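Endoglucanase (Komagataeibacter sucrofermentans, PDB 6VC5) probably hydrolyses internal beta-1,4-glucosidic linkages in cellulose and related beta-glucans. Local coordinates at residues 240-243 / 244-248. Numbering follows the deposited sequence. Where two conformers were deposited one is given.
Sequences LLAD and FSRFW
Asp-243 and Arg-246, three residues apart on one helix, form a salt bridge in which Asp-243 OD1 lies 2.9 Å from Arg-246 NH1. The bond is single and somewhat bent (N-H...O angle 150°): OD1 is met on its anti side while lying near the guanidinium plane, and the carboxylate and guanidinium planes stand 77° apart, so the two groups do not pair in the two-pronged way. A bend at chi3 folds the arginine back along the helix, bringing one guanidinium face over Ala-242 O, 3.4 Å from the plane, and Arg-246 NH1 to 3.7 Å from Ala-242 CB. The other carboxylate oxygen, OD2, makes a salt bridge with Arg-189, so the buried aspartate is shared by two arginines, an environment likely to favour its ionised form. An asparagine in place of Asp-243 would probably leave both arginines without their anionic mate and weaken the tie to Arg-189.

Two residues before the aspartate, Leu-241 O accepts a bond from Ser-245 N at 2.9 Å and, in one of two conformers of Ser-245, a second from Ser-245 OG at 2.8 Å, the two arriving from opposite faces of the carbonyl plane. In that conformer the hydroxyl reaches it because OG sits beside its own backbone N (chi1 -64°), and Leu-241 CD1 lies 3.7 Å from Ser-245 OG. On the inward side Leu-240 and Phe-244 run alongside each other, Leu-240 CD2 to Phe-244 CE2 at 4.2 Å; Leu-240 packs on Leu-230 and Phe-244 on Pro-227, both of helix 225-232.

Backbone bonds from Phe-244, Ser-245, Arg-246 and Phe-247 to the carbonyls four residues earlier fix this spacing. Phe-247 meets Trp-193 edge-to-face. The arrangement is that of an amphipathic alpha-helix, 238-251, with an i to i+3 salt bridge.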
loop_
_atom_site.group_PDB
_atom_site.type_symbol
_atom_site.label_atom_id
_atom_site.label_comp_id
_atom_site.label_asym_id
_atom_site.label_seq_id
_atom_site.Cartn_x
_atom_site.Cartn_y
_atom_site.Cartn_z
ATOM N N LEU A 240 10.261 3.096 -17.064
ATOM C CA LEU A 240 8.957 2.762 -16.498
ATOM C C LEU A 240 7.990 3.937 -16.575
ATOM O O LEU A 240 6.796 3.743 -16.820
ATOM C CB LEU A 240 9.107 2.297 -15.051
ATOM C CG LEU A 240 9.069 0.789 -14.802
ATOM C CD1 LEU A 240 10.412 0.158 -15.141
ATOM C CD2 LEU A 240 8.685 0.511 -13.355
ATOM N N LEU A 241 8.474 5.154 -16.333
ATOM C CA LEU A 241 7.608 6.321 -16.456
ATOM C C LEU A 241 7.058 6.443 -17.874
ATOM O O LEU A 241 5.879 6.767 -18.064
ATOM C CB LEU A 241 8.353 7.592 -16.041
ATOM C CG LEU A 241 7.625 8.912 -16.312
ATOM C CD1 LEU A 241 6.312 8.973 -15.563
ATOM C CD2 LEU A 241 8.487 10.106 -15.947
ATOM N N ALA A 242 7.890 6.165 -18.881
ATOM C CA ALA A 242 7.427 6.252 -20.261
ATOM C C ALA A 242 6.367 5.199 -20.551
ATOM O O ALA A 242 5.380 5.480 -21.244
ATOM C CB ALA A 242 8.612 6.113 -21.217
ATOM N N ASP A 243 6.550 3.986 -20.021
ATOM C CA ASP A 243 5.569 2.922 -20.219
ATOM C C ASP A 243 4.237 3.248 -19.541
ATOM O O ASP A 243 3.171 3.074 -20.140
ATOM C CB ASP A 243 6.119 1.581 -19.726
ATOM C CG ASP A 243 7.205 1.021 -20.636
ATOM O OD1 ASP A 243 7.294 1.466 -21.802
ATOM O OD2 ASP A 243 7.965 0.131 -20.187
ATOM N N PHE A 244 4.268 3.720 -18.292
ATOM C CA PHE A 244 3.010 4.099 -17.654
ATOM C C PHE A 244 2.355 5.268 -18.388
ATOM O O PHE A 244 1.133 5.297 -18.554
ATOM C CB PHE A 244 3.230 4.439 -16.173
ATOM C CG PHE A 244 3.378 3.239 -15.272
ATOM C CD1 PHE A 244 2.299 2.398 -15.014
ATOM C CD2 PHE A 244 4.595 2.958 -14.668
ATOM C CE1 PHE A 244 2.446 1.298 -14.177
ATOM C CE2 PHE A 244 4.746 1.861 -13.824
ATOM C CZ PHE A 244 3.671 1.030 -13.580
ATOM N N SER A 245 3.155 6.241 -18.835
ATOM C CA SER A 245 2.603 7.397 -19.537
ATOM C C SER A 245 1.890 6.979 -20.818
ATOM O O SER A 245 0.803 7.484 -21.123
ATOM C CB SER A 245 3.714 8.402 -19.852
ATOM O OG SER A 245 4.283 8.932 -18.665
ATOM N N ARG A 246 2.479 6.041 -21.568
ATOM C CA ARG A 246 1.846 5.573 -22.797
ATOM C C ARG A 246 0.509 4.916 -22.501
ATOM O O ARG A 246 -0.458 5.077 -23.259
ATOM C CB ARG A 246 2.764 4.576 -23.504
ATOM C CG ARG A 246 3.277 5.078 -24.830
ATOM C CD ARG A 246 4.119 4.029 -25.527
ATOM N NE ARG A 246 5.204 3.541 -24.682
ATOM C CZ ARG A 246 6.289 4.246 -24.370
ATOM N NH1 ARG A 246 7.233 3.712 -23.602
ATOM N NH2 ARG A 246 6.433 5.479 -24.828
ATOM N N PHE A 247 0.439 4.181 -21.392
ATOM C CA PHE A 247 -0.793 3.521 -20.985
ATOM C C PHE A 247 -1.873 4.538 -20.605
ATOM O O PHE A 247 -2.994 4.490 -21.128
ATOM C CB PHE A 247 -0.483 2.564 -19.827
ATOM C CG PHE A 247 -1.692 1.905 -19.237
ATOM C CD1 PHE A 247 -2.418 0.978 -19.971
ATOM C CD2 PHE A 247 -2.092 2.197 -17.946
ATOM C CE1 PHE A 247 -3.531 0.367 -19.434
ATOM C CE2 PHE A 247 -3.210 1.590 -17.401
ATOM C CZ PHE A 247 -3.927 0.675 -18.143
ATOM N N TRP A 248 -1.560 5.473 -19.698
ATOM C CA TRP A 248 -2.583 6.431 -19.286
ATOM C C TRP A 248 -3.100 7.223 -20.477
ATOM O O TRP A 248 -4.304 7.475 -20.592
ATOM C CB TRP A 248 -2.047 7.443 -18.278
ATOM C CG TRP A 248 -1.276 6.956 -17.098
ATOM C CD1 TRP A 248 -0.074 7.450 -16.671
ATOM C CD2 TRP A 248 -1.674 5.976 -16.129
ATOM N NE1 TRP A 248 0.318 6.812 -15.527
ATOM C CE2 TRP A 248 -0.642 5.906 -15.167
ATOM C CE3 TRP A 248 -2.785 5.139 -15.989
ATOM C CZ2 TRP A 248 -0.685 5.028 -14.080
ATOM C CZ3 TRP A 248 -2.830 4.267 -14.902
ATOM C CH2 TRP A 248 -1.785 4.218 -13.969
#